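Local atomic coordinates of thiosulfate sulfurtransferase YnjE (Escherichia coli, PDB entry 2WLR), a protein that catalyses the transfer of sulfur from thiosulfate to cyanide, giving thiocyanate and sulfite, through a cysteine persulfide intermediate in the periplasm. Residues Gly168-Asp173 with Pro254-Glu259; Thr174-Ser179 with Lys192-Lys197; Val206-Arg211 with Gln221-Ala226; Ala215-Ala220 with Thr374-Arg379. All blocks are in the same frame, centred on the assembly; numbering follows the deposited sequence.

Contact 1: Gly168-Asp173 with Pro254-Glu259; sequences GADYID and PKVKAE
Asp170 and Val256 make the direct side-chain contact here: the methyl CG2 of Val256 sits against the carboxylate, 3.8 Å from Asp170 CG and about equally far from both of its oxygens. The two side chains cross at about a right angle, and the touch is plain van der Waals packing of a methyl on a charged group. The polar link is made by water. One molecule donates to Asp170 OD1 at 2.9 Å and to Pro254 O at 2.7 Å, so it clamps the carboxylate to the backbone of the loop. The proline's ring carbon CD comes no nearer than 4.4 Å to Ala169 O, a loose contact. With CG anti to the backbone N (chi1 -174°), the end of Asp170 is brought nearer the loop, where it meets Val256 CG2. OD1 also accepts a weak bond from Tyr171 N, 2.8 Å long and bent to 146°. The other oxygen, OD2, is hydrogen-bonded to His198, which leaves both ends of the buried carboxylate engaged and probably restrains its rotation. Behind it, backbone bonds from Asp170 to Val150 and Glu152 join the strand to strand 148-154. The contact thus sets the loop between helix 238-243 and strand 273-274 against the start of strand 170-173, an outermost strand of the parallel five-stranded sheet, ordered 1-5-4-2-3, of this rhodanese domain.

Contact 2: Thr174-Ser179 with Lys192-Lys197; sequences TNEVES and KAMLAK
Glu176, at the end of a short 3-10 turn, faces helix residue Met194 with their CA atoms 6.8 Å apart, and the turn 174-176 is closed by the bond from Val177 N to Thr174 O. From this turn Glu176 stretches out beyond CG in an extended chain (chi2 177°) and passes Met194 at about a right angle, its OE1 3.9 Å from Met194 CG. The same oxygen forms a salt bridge with Lys197, whose NZ lies 2.9 Å away. The ammonium meets OE1 on the anti side, 29° out of the carboxylate plane, and the lysine chain reaches it by bending at chi3 and chi4, laying CD and CE near OE1 as well. OE1 is also hydrogen-bonded to His198 NE2, the principal polar partner of Glu176, and OE2 accepts from the backbone N of Asp173, so the carboxylate is held at both oxygens. With an alanine here, Lys197 would probably lose its charged mate, His198 NE2 and Asp173 N their partner in the carboxylate, and the CG of Met194 some of its cover. Next to this polar cluster the contact is apolar: the selenomethionine Met194, folded back at chi2 and chi3, brings its CE to 3.9 Å from Val177 CG1. Around them, Val177 rests on Ile222 and Met194 on Met223, both of helix 213-226, while Ala196 is bonded through its backbone to Glu259. The turn after strand 170-173 thereby packs against both helix 188-197 and helix 213-226, which also touch each other.

Contact 3: Val206-Arg211 with Gln221-Ala226; sequences VILYGR and QIMLYA
Met223, a selenomethionine, drops from its helix onto the strand and sets its SE atom against two aliphatic side chains. Val206 CG1 is the closer at 3.9 Å, with the valine's other methyl, CG2, at 4.2 Å, so both methyls of Val206 face the selenium from the same side. Leu208 CD1 approaches the same atom to 4.2 Å. Val206 and Leu208, two residues apart on the strand, both point toward the helix, and the selenium rests over the two side chains, on the helix side of the strand, while Val206 crosses Met223 at about a right angle. The extended turn about CB-CG of Met223 (chi2 -173°) carries SE far enough from the helix to touch the strand although the nearest CA atoms, those of Val206 and Met223, are 8.9 Å apart. The contact across the two segments is apolar, and all three residues are buried. Ile200 packs on both Val206 and Met223, and Leu208 also leans on Val231 and Leu233 of the next strand. This is the helix-on-sheet packing of a beta-alpha-beta unit, in which strand 205-209 leads into helix 213-226 and on to strand 231-234, the helix lying against the parallel sheet as in the alpha/beta fold of rhodanese domains.

Contact 4: Ala215-Ala220 with Thr374-Arg379; sequences AAARVA and TFMYAR
Two helical segments come together with Ala217 and Met376 as their closest backbone points, the CA atoms 6.6 Å apart. The small residues on one side are consistent with so close an approach: Ala217 and Ala220, a single helical turn apart, both direct their methyls at the other helix. Opposite them stands one long side chain, the selenomethionine Met376. Its CG lies 4.0 Å from Ala217 CB, and its end turns onto the second alanine, where CE is 3.7 Å and SE 4.0 Å from Ala220 CB. Bends at chi2 (-64°) and chi3 (-75°) make this double contact possible, since they curl the chain so that CG meets Ala217 while SE and CE lie on Ala220. The SE atom also lies in plane at the edge of the ring of its neighbour Phe375. All three contact residues are buried and the packing is wholly apolar. Leu233 of strand 231-234 touches both Ala220 and Met376, and Leu224, further along helix 213-226, covers Met376 too; Arg218, directed away from this contact, forms salt bridges with Glu178 and Asp390. The side chain of Ala217 is about 8 Å from that of Arg370, a probable substrate-binding residue. The contact is part of the interface between two rhodanese domains, joining helix 213-226 of one to helix 369-380 of the next, the domain that bears the persulfide-forming Cys365.

Overall arrangement
From the N terminus, strand 170-173 begins contact 1, whose loop closes only at 254-259, in the stretch between helix 238-243 and strand 273-274. Nested within that loop are contact 2, which closes first by bringing helix 188-197 back to the turn 174-179, and then contact 3, in series with it, binding strand 205-209 to helix 213-226. Contact 4 starts on that same helix, inside the spans of contacts 1 and 3, but ends far along the chain at 374-379, so it crosses both. Contacts 1 to 3 thus consolidate one domain and the loop that follows helix 238-243, with Met194 packed on Met223 between contacts 2 and 3, while contact 4 ties that domain to the catalytic one.

Contact 1: Gly168-Asp173 with Pro254-Glu259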
loop_
_atom_site.group_PDB
_atom_site.type_symbol
_atom_site.label_atom_id
_atom_site.label_comp_id
_atom_site.label_asym_id
_atom_site.label_seq_id
_atom_site.Cartn_x
_atom_site.Cartn_y
_atom_site.Cartn_z
ATOM N N GLY A 168 -0.356 17.556 15.175
ATOM C CA GLY A 168 0.245 16.645 16.150
ATOM C C GLY A 168 1.299 15.714 15.548
ATOM O O GLY A 168 1.888 14.904 16.267
ATOM N N ALA A 169 1.585 15.869 14.254
ATOM C CA ALA A 169 2.579 15.018 13.597
ATOM C C ALA A 169 4.002 15.487 13.857
ATOM O O ALA A 169 4.304 16.685 13.794
ATOM C CB ALA A 169 2.330 14.964 12.090
ATOM N N ASP A 170 4.865 14.518 14.143
ATOM C CA ASP A 170 6.316 14.682 14.212
ATOM C C ASP A 170 6.846 14.572 12.768
ATOM O O ASP A 170 6.060 14.394 11.835
ATOM C CB ASP A 170 6.857 13.599 15.165
ATOM C CG ASP A 170 8.334 13.707 15.473
ATOM O OD1 ASP A 170 8.937 14.784 15.318
ATOM O OD2 ASP A 170 8.870 12.664 15.926
ATOM N N TYR A 171 8.151 14.731 12.586
ATOM C CA TYR A 171 8.796 14.591 11.285
ATOM C C TYR A 171 10.029 13.725 11.407
ATOM O O TYR A 171 10.824 13.870 12.361
ATOM C CB TYR A 171 9.215 15.960 10.754
ATOM C CG TYR A 171 9.901 15.907 9.408
ATOM C CD1 TYR A 171 9.162 15.972 8.228
ATOM C CD2 TYR A 171 11.297 15.788 9.302
ATOM C CE1 TYR A 171 9.778 15.906 6.997
ATOM C CE2 TYR A 171 11.918 15.736 8.055
ATOM C CZ TYR A 171 11.149 15.813 6.904
ATOM O OH TYR A 171 11.702 15.784 5.640
ATOM N N ILE A 172 10.175 12.762 10.499
ATOM C CA ILE A 172 11.390 11.959 10.432
ATOM C C ILE A 172 11.999 12.170 9.044
ATOM O O ILE A 172 11.336 12.001 8.011
ATOM C CB ILE A 172 11.152 10.458 10.687
ATOM C CG1 ILE A 172 10.844 10.194 12.151
ATOM C CG2 ILE A 172 12.394 9.615 10.274
ATOM C CD1 ILE A 172 10.428 8.778 12.423
ATOM N N ASP A 173 13.278 12.531 9.020
ATOM C CA ASP A 173 14.094 12.577 7.824
ATOM C C ASP A 173 14.495 11.123 7.534
ATOM O O ASP A 173 15.023 10.431 8.424
ATOM C CB ASP A 173 15.320 13.447 8.169
ATOM C CG ASP A 173 16.302 13.641 7.037
ATOM O OD1 ASP A 173 16.352 12.886 6.040
ATOM O OD2 ASP A 173 17.136 14.563 7.227
ATOM N N PRO A 254 7.489 20.130 16.786
ATOM C CA PRO A 254 7.524 20.329 18.244
ATOM C C PRO A 254 8.484 19.391 18.940
ATOM O O PRO A 254 8.773 18.324 18.421
ATOM C CB PRO A 254 6.105 19.968 18.692
ATOM C CG PRO A 254 5.270 20.170 17.503
ATOM C CD PRO A 254 6.117 19.823 16.324
ATOM N N LYS A 255 8.920 19.773 20.134
ATOM C CA LYS A 255 9.723 18.914 20.988
ATOM C C LYS A 255 8.990 17.616 21.280
ATOM O O LYS A 255 7.801 17.622 21.596
ATOM C CB LYS A 255 10.003 19.629 22.317
ATOM C CG LYS A 255 11.407 19.479 22.785
ATOM C CD LYS A 255 11.632 20.286 24.066
ATOM C CE LYS A 255 13.083 20.704 24.223
ATOM N NZ LYS A 255 14.019 19.738 23.617
ATOM N N VAL A 256 9.694 16.498 21.153
ATOM C CA VAL A 256 9.148 15.212 21.504
ATOM C C VAL A 256 9.826 14.707 22.779
ATOM O O VAL A 256 11.047 14.800 22.911
ATOM C CB VAL A 256 9.311 14.214 20.330
ATOM C CG1 VAL A 256 8.859 12.833 20.704
ATOM C CG2 VAL A 256 8.535 14.732 19.111
ATOM N N LYS A 257 9.029 14.213 23.712
ATOM C CA LYS A 257 9.551 13.524 24.896
ATOM C C LYS A 257 10.250 12.248 24.443
ATOM O O LYS A 257 9.632 11.373 23.823
ATOM C CB LYS A 257 8.446 13.205 25.922
ATOM C CG LYS A 257 8.989 12.808 27.272
ATOM C CD LYS A 257 7.900 12.369 28.267
ATOM C CE LYS A 257 8.516 12.113 29.645
ATOM N NZ LYS A 257 7.806 11.068 30.444
ATOM N N ALA A 258 11.516 12.122 24.791
ATOM C CA ALA A 258 12.267 10.917 24.457
ATOM C C ALA A 258 11.876 9.701 25.277
ATOM O O ALA A 258 11.408 9.811 26.420
ATOM C CB ALA A 258 13.761 11.164 24.587
ATOM N N GLU A 259 12.049 8.531 24.664
ATOM C CA GLU A 259 11.810 7.257 25.335
ATOM C C GLU A 259 13.116 6.474 25.290
ATOM O O GLU A 259 13.377 5.719 24.371
ATOM C CB GLU A 259 10.676 6.495 24.652
ATOM C CG GLU A 259 9.298 7.135 24.862
ATOM C CD GLU A 259 8.660 6.835 26.231
ATOM O OE1 GLU A 259 9.213 6.057 27.036
ATOM O OE2 GLU A 259 7.575 7.402 26.501
HETATM O O HOH W 1 7.444 16.893 16.603
#

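Contact 2: Thr174-Ser179 with Lys192-Lys197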
loop_
_atom_site.group_PDB
_atom_site.type_symbol
_atom_site.label_atom_id
_atom_site.label_comp_id
_atom_site.label_asym_id
_atom_site.label_seq_id
_atom_site.Cartn_x
_atom_site.Cartn_y
_atom_site.Cartn_z
ATOM N N THR A 174 14.279 10.646 6.313
ATOM C CA THR A 174 14.665 9.278 5.962
ATOM C C THR A 174 16.164 9.007 6.172
ATOM O O THR A 174 16.582 7.876 6.406
ATOM C CB THR A 174 14.271 8.924 4.520
ATOM O OG1 THR A 174 14.772 9.912 3.608
ATOM C CG2 THR A 174 12.746 8.852 4.364
ATOM N N ASN A 175 16.989 10.048 6.101
ATOM C CA ASN A 175 18.401 9.877 6.403
ATOM C C ASN A 175 18.678 9.478 7.852
ATOM O O ASN A 175 19.800 9.091 8.183
ATOM C CB ASN A 175 19.189 11.150 6.052
ATOM C CG ASN A 175 19.233 11.436 4.552
ATOM O OD1 ASN A 175 19.191 12.600 4.132
ATOM N ND2 ASN A 175 19.329 10.392 3.739
ATOM N N GLU A 176 17.677 9.569 8.733
ATOM C CA GLU A 176 17.799 9.034 10.101
ATOM C C GLU A 176 17.714 7.515 10.144
ATOM O O GLU A 176 18.044 6.913 11.164
ATOM C CB GLU A 176 16.717 9.585 11.032
ATOM C CG GLU A 176 16.729 11.078 11.204
ATOM C CD GLU A 176 15.583 11.562 12.071
ATOM O OE1 GLU A 176 15.502 11.103 13.233
ATOM O OE2 GLU A 176 14.751 12.372 11.605
ATOM N N VAL A 177 17.229 6.869 9.083
ATOM C CA VAL A 177 17.062 5.418 9.130
ATOM C C VAL A 177 17.895 4.628 8.120
ATOM O O VAL A 177 17.912 3.408 8.195
ATOM C CB VAL A 177 15.583 5.002 8.980
ATOM C CG1 VAL A 177 14.718 5.845 9.922
ATOM C CG2 VAL A 177 15.106 5.147 7.519
ATOM N N GLU A 178 18.561 5.332 7.194
ATOM C CA GLU A 178 19.367 4.726 6.148
ATOM C C GLU A 178 20.518 5.676 5.846
ATOM O O GLU A 178 20.425 6.885 6.107
ATOM C CB GLU A 178 18.531 4.425 4.897
ATOM C CG GLU A 178 17.976 5.672 4.253
ATOM C CD GLU A 178 17.130 5.419 3.043
ATOM O OE1 GLU A 178 16.853 4.241 2.735
ATOM O OE2 GLU A 178 16.761 6.406 2.362
ATOM N N SER A 179 21.581 5.140 5.264
ATOM C CA SER A 179 22.746 5.969 4.967
ATOM C C SER A 179 23.601 5.388 3.866
ATOM O O SER A 179 23.425 4.262 3.444
ATOM C CB SER A 179 23.603 6.109 6.228
ATOM O OG SER A 179 24.239 4.887 6.514
ATOM N N LYS A 192 18.034 2.272 17.492
ATOM C CA LYS A 192 17.688 2.469 18.891
ATOM C C LYS A 192 17.731 3.935 19.259
ATOM O O LYS A 192 16.829 4.445 19.927
ATOM C CB LYS A 192 18.658 1.685 19.755
ATOM C CG LYS A 192 18.408 1.645 21.241
ATOM C CD LYS A 192 19.553 0.854 21.880
ATOM C CE LYS A 192 19.251 0.494 23.302
ATOM N NZ LYS A 192 19.317 1.658 24.166
ATOM N N ALA A 193 18.739 4.666 18.801
ATOM C CA ALA A 193 18.818 6.082 19.123
ATOM C C ALA A 193 17.683 6.854 18.462
ATOM O O ALA A 193 17.095 7.757 19.048
ATOM C CB ALA A 193 20.195 6.647 18.698
HETATM N N MSE A 194 17.403 6.520 17.213
HETATM C CA MSE A 194 16.362 7.211 16.463
HETATM C C MSE A 194 14.994 7.027 17.125
HETATM O O MSE A 194 14.224 7.967 17.284
HETATM C CB MSE A 194 16.377 6.670 15.015
HETATM C CG MSE A 194 15.292 7.253 14.060
HETATM SE SE MSE A 194 13.566 6.353 14.211
HETATM C CE MSE A 194 13.989 4.574 13.515
ATOM N N LEU A 195 14.727 5.792 17.542
ATOM C CA LEU A 195 13.447 5.438 18.156
ATOM C C LEU A 195 13.287 6.227 19.464
ATOM O O LEU A 195 12.224 6.833 19.720
ATOM C CB LEU A 195 13.301 3.933 18.357
ATOM C CG LEU A 195 13.175 3.100 17.070
ATOM C CD1 LEU A 195 13.555 1.668 17.292
ATOM C CD2 LEU A 195 11.719 3.189 16.534
ATOM N N ALA A 196 14.344 6.234 20.272
ATOM C CA ALA A 196 14.316 6.987 21.533
ATOM C C ALA A 196 14.030 8.455 21.313
ATOM O O ALA A 196 13.151 9.045 21.967
ATOM C CB ALA A 196 15.636 6.824 22.287
ATOM N N LYS A 197 14.726 9.057 20.364
ATOM C CA LYS A 197 14.625 10.489 20.064
ATOM C C LYS A 197 13.221 10.895 19.625
ATOM O O LYS A 197 12.731 11.951 19.975
ATOM C CB LYS A 197 15.643 10.819 18.966
ATOM C CG LYS A 197 15.868 12.242 18.514
ATOM C CD LYS A 197 16.462 12.271 17.036
ATOM C CE LYS A 197 17.559 11.200 16.716
ATOM N NZ LYS A 197 17.557 10.591 15.283
#

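Contact 3: Val206-Arg211 with Gln221-Ala226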
loop_
_atom_site.group_PDB
_atom_site.type_symbol
_atom_site.label_atom_id
_atom_site.label_comp_id
_atom_site.label_asym_id
_atom_site.label_seq_id
_atom_site.Cartn_x
_atom_site.Cartn_y
_atom_site.Cartn_z
ATOM N N VAL A 206 2.719 3.565 15.834
ATOM C CA VAL A 206 3.261 4.621 14.973
ATOM C C VAL A 206 2.459 4.660 13.677
ATOM O O VAL A 206 2.376 3.641 12.969
ATOM C CB VAL A 206 4.730 4.423 14.695
ATOM C CG1 VAL A 206 5.232 5.516 13.781
ATOM C CG2 VAL A 206 5.579 4.375 16.010
ATOM N N ILE A 207 1.899 5.813 13.376
ATOM C CA ILE A 207 1.194 6.045 12.114
ATOM C C ILE A 207 2.074 6.976 11.277
ATOM O O ILE A 207 2.258 8.134 11.620
ATOM C CB ILE A 207 -0.226 6.608 12.343
ATOM C CG1 ILE A 207 -1.015 5.686 13.287
ATOM C CG2 ILE A 207 -0.961 6.773 11.032
ATOM C CD1 ILE A 207 -1.675 6.424 14.367
ATOM N N LEU A 208 2.576 6.477 10.173
ATOM C CA LEU A 208 3.435 7.220 9.270
ATOM C C LEU A 208 2.683 7.669 8.040
ATOM O O LEU A 208 1.807 6.955 7.507
ATOM C CB LEU A 208 4.639 6.359 8.855
ATOM C CG LEU A 208 5.705 6.207 9.948
ATOM C CD1 LEU A 208 6.349 4.834 9.941
ATOM C CD2 LEU A 208 6.745 7.344 9.816
ATOM N N TYR A 209 3.050 8.838 7.545
ATOM C CA TYR A 209 2.561 9.300 6.254
ATOM C C TYR A 209 3.635 10.048 5.555
ATOM O O TYR A 209 4.583 10.514 6.163
ATOM C CB TYR A 209 1.293 10.163 6.353
ATOM C CG TYR A 209 1.526 11.588 6.865
ATOM C CD1 TYR A 209 1.621 11.868 8.220
ATOM C CD2 TYR A 209 1.651 12.644 5.972
ATOM C CE1 TYR A 209 1.846 13.184 8.655
ATOM C CE2 TYR A 209 1.865 13.928 6.416
ATOM C CZ TYR A 209 1.959 14.184 7.737
ATOM O OH TYR A 209 2.188 15.484 8.181
ATOM N N GLY A 210 3.489 10.161 4.258
ATOM C CA GLY A 210 4.435 10.938 3.468
ATOM C C GLY A 210 3.709 11.694 2.389
ATOM O O GLY A 210 2.591 11.384 2.060
ATOM N N ARG A 211 4.367 12.691 1.812
ATOM C CA ARG A 211 3.885 13.249 0.581
ATOM C C ARG A 211 3.954 12.148 -0.486
ATOM O O ARG A 211 3.121 12.096 -1.372
ATOM C CB ARG A 211 4.696 14.481 0.139
ATOM C CG ARG A 211 3.975 15.841 0.368
ATOM C CD ARG A 211 4.011 16.336 1.807
ATOM N NE ARG A 211 3.296 17.615 1.909
ATOM C CZ ARG A 211 3.083 18.321 3.018
ATOM N NH1 ARG A 211 3.525 17.917 4.198
ATOM N NH2 ARG A 211 2.402 19.442 2.903
ATOM N N GLN A 221 8.784 -0.069 7.536
ATOM C CA GLN A 221 9.281 -1.423 7.472
ATOM C C GLN A 221 10.506 -1.576 8.383
ATOM O O GLN A 221 10.680 -2.605 9.051
ATOM C CB GLN A 221 9.587 -1.818 6.025
ATOM C CG GLN A 221 10.041 -3.282 5.807
ATOM C CD GLN A 221 11.536 -3.510 6.039
ATOM O OE1 GLN A 221 12.287 -2.577 6.135
ATOM N NE2 GLN A 221 11.940 -4.777 6.168
ATOM N N ILE A 222 11.354 -0.539 8.425
ATOM C CA ILE A 222 12.542 -0.577 9.281
ATOM C C ILE A 222 12.135 -0.581 10.766
ATOM O O ILE A 222 12.695 -1.316 11.572
ATOM C CB ILE A 222 13.504 0.567 8.932
ATOM C CG1 ILE A 222 14.203 0.241 7.609
ATOM C CG2 ILE A 222 14.585 0.737 10.027
ATOM C CD1 ILE A 222 14.855 1.425 6.939
HETATM N N MSE A 223 11.085 0.157 11.102
HETATM C CA MSE A 223 10.559 0.100 12.478
HETATM C C MSE A 223 10.013 -1.257 12.843
HETATM O O MSE A 223 10.192 -1.725 13.985
HETATM C CB MSE A 223 9.487 1.152 12.696
HETATM C CG MSE A 223 10.051 2.545 12.731
HETATM SE SE MSE A 223 8.685 3.824 13.240
HETATM C CE MSE A 223 9.892 5.410 13.262
ATOM N N LEU A 224 9.346 -1.933 11.897
ATOM C CA LEU A 224 8.804 -3.277 12.160
ATOM C C LEU A 224 9.968 -4.254 12.400
ATOM O O LEU A 224 9.931 -5.065 13.312
ATOM C CB LEU A 224 7.921 -3.763 11.015
ATOM C CG LEU A 224 6.551 -3.107 10.976
ATOM C CD1 LEU A 224 5.925 -3.383 9.603
ATOM C CD2 LEU A 224 5.615 -3.594 12.071
ATOM N N TYR A 225 11.004 -4.165 11.574
ATOM C CA TYR A 225 12.217 -4.924 11.785
ATOM C C TYR A 225 12.763 -4.705 13.200
ATOM O O TYR A 225 13.119 -5.673 13.899
ATOM C CB TYR A 225 13.263 -4.513 10.730
ATOM C CG TYR A 225 14.681 -4.803 11.091
ATOM C CD1 TYR A 225 15.237 -6.035 10.833
ATOM C CD2 TYR A 225 15.466 -3.828 11.681
ATOM C CE1 TYR A 225 16.571 -6.314 11.180
ATOM C CE2 TYR A 225 16.776 -4.094 12.050
ATOM C CZ TYR A 225 17.325 -5.335 11.782
ATOM O OH TYR A 225 18.649 -5.576 12.159
ATOM N N ALA A 226 12.862 -3.446 13.616
ATOM C CA ALA A 226 13.439 -3.101 14.908
ATOM C C ALA A 226 12.658 -3.714 16.062
ATOM O O ALA A 226 13.230 -4.140 17.047
ATOM C CB ALA A 226 13.518 -1.624 15.057
#

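Contact 4: Ala215-Ala220 with Thr374-Arg379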
loop_
_atom_site.group_PDB
_atom_site.type_symbol
_atom_site.label_atom_id
_atom_site.label_comp_id
_atom_site.label_asym_id
_atom_site.label_seq_id
_atom_site.Cartn_x
_atom_site.Cartn_y
_atom_site.Cartn_z
ATOM N N ALA A 215 8.127 6.817 1.073
ATOM C CA ALA A 215 8.999 7.331 2.122
ATOM C C ALA A 215 8.544 6.857 3.490
ATOM O O ALA A 215 9.370 6.422 4.318
ATOM C CB ALA A 215 9.081 8.865 2.061
ATOM N N ALA A 216 7.243 6.977 3.746
ATOM C CA ALA A 216 6.655 6.498 4.980
ATOM C C ALA A 216 6.830 4.980 5.128
ATOM O O ALA A 216 7.124 4.476 6.219
ATOM C CB ALA A 216 5.193 6.877 5.045
ATOM N N ALA A 217 6.678 4.246 4.025
ATOM C CA ALA A 217 6.773 2.821 4.053
ATOM C C ALA A 217 8.170 2.340 4.396
ATOM O O ALA A 217 8.358 1.332 5.072
ATOM C CB ALA A 217 6.331 2.195 2.717
ATOM N N ARG A 218 9.163 3.055 3.888
ATOM C CA ARG A 218 10.547 2.712 4.176
ATOM C C ARG A 218 10.818 2.792 5.653
ATOM O O ARG A 218 11.390 1.866 6.241
ATOM C CB ARG A 218 11.465 3.632 3.364
ATOM C CG ARG A 218 12.953 3.488 3.702
ATOM C CD ARG A 218 13.507 2.125 3.400
ATOM N NE ARG A 218 14.970 2.178 3.322
ATOM C CZ ARG A 218 15.781 1.130 3.201
ATOM N NH1 ARG A 218 15.317 -0.106 3.210
ATOM N NH2 ARG A 218 17.110 1.342 3.123
ATOM N N VAL A 219 10.421 3.916 6.258
ATOM C CA VAL A 219 10.595 4.091 7.697
ATOM C C VAL A 219 9.788 3.023 8.427
ATOM O O VAL A 219 10.262 2.412 9.378
ATOM C CB VAL A 219 10.182 5.487 8.143
ATOM C CG1 VAL A 219 10.284 5.654 9.656
ATOM C CG2 VAL A 219 11.044 6.543 7.456
ATOM N N ALA A 220 8.562 2.770 7.981
ATOM C CA ALA A 220 7.722 1.807 8.645
ATOM C C ALA A 220 8.308 0.427 8.672
ATOM O O ALA A 220 8.255 -0.248 9.707
ATOM C CB ALA A 220 6.322 1.770 7.972
ATOM N N THR A 374 5.507 -2.012 -1.159
ATOM C CA THR A 374 4.888 -3.291 -1.473
ATOM C C THR A 374 4.897 -4.232 -0.286
ATOM O O THR A 374 3.934 -4.987 -0.105
ATOM C CB THR A 374 5.495 -4.009 -2.690
ATOM O OG1 THR A 374 6.909 -4.095 -2.578
ATOM C CG2 THR A 374 5.159 -3.219 -3.956
ATOM N N PHE A 375 5.976 -4.214 0.505
ATOM C CA PHE A 375 5.990 -4.985 1.743
ATOM C C PHE A 375 4.806 -4.610 2.626
ATOM O O PHE A 375 4.100 -5.484 3.162
ATOM C CB PHE A 375 7.267 -4.744 2.525
ATOM C CG PHE A 375 7.263 -5.336 3.896
ATOM C CD1 PHE A 375 6.785 -4.604 4.952
ATOM C CD2 PHE A 375 7.772 -6.596 4.135
ATOM C CE1 PHE A 375 6.786 -5.132 6.237
ATOM C CE2 PHE A 375 7.757 -7.116 5.426
ATOM C CZ PHE A 375 7.268 -6.357 6.470
HETATM N N MSE A 376 4.591 -3.311 2.836
HETATM C CA MSE A 376 3.468 -2.891 3.685
HETATM C C MSE A 376 2.120 -3.314 3.140
HETATM O O MSE A 376 1.257 -3.719 3.902
HETATM C CB MSE A 376 3.519 -1.392 3.983
HETATM C CG MSE A 376 4.742 -0.918 4.740
HETATM SE SE MSE A 376 4.874 -1.663 6.541
HETATM C CE MSE A 376 3.480 -0.552 7.388
ATOM N N TYR A 377 1.923 -3.212 1.832
ATOM C CA TYR A 377 0.683 -3.707 1.227
ATOM C C TYR A 377 0.521 -5.235 1.412
ATOM O O TYR A 377 -0.513 -5.690 1.849
ATOM C CB TYR A 377 0.607 -3.328 -0.238
ATOM C CG TYR A 377 0.562 -1.837 -0.525
ATOM C CD1 TYR A 377 0.154 -0.910 0.463
ATOM C CD2 TYR A 377 0.983 -1.342 -1.748
ATOM C CE1 TYR A 377 0.113 0.436 0.210
ATOM C CE2 TYR A 377 0.925 0.019 -2.000
ATOM C CZ TYR A 377 0.497 0.888 -1.010
ATOM O OH TYR A 377 0.463 2.243 -1.280
ATOM N N ALA A 378 1.565 -6.011 1.123
ATOM C CA ALA A 378 1.490 -7.465 1.295
ATOM C C ALA A 378 1.225 -7.856 2.740
ATOM O O ALA A 378 0.488 -8.763 3.006
ATOM C CB ALA A 378 2.807 -8.104 0.818
ATOM N N ARG A 379 1.825 -7.127 3.685
ATOM C CA ARG A 379 1.565 -7.328 5.100
ATOM C C ARG A 379 0.076 -7.105 5.426
ATOM O O ARG A 379 -0.565 -7.952 6.071
ATOM C CB ARG A 379 2.449 -6.385 5.906
ATOM C CG ARG A 379 2.229 -6.444 7.406
ATOM C CD ARG A 379 3.125 -5.446 8.113
ATOM N NE ARG A 379 2.846 -5.258 9.542
ATOM C CZ ARG A 379 2.348 -4.160 10.102
ATOM N NH1 ARG A 379 1.943 -3.117 9.392
ATOM N NH2 ARG A 379 2.187 -4.134 11.425
#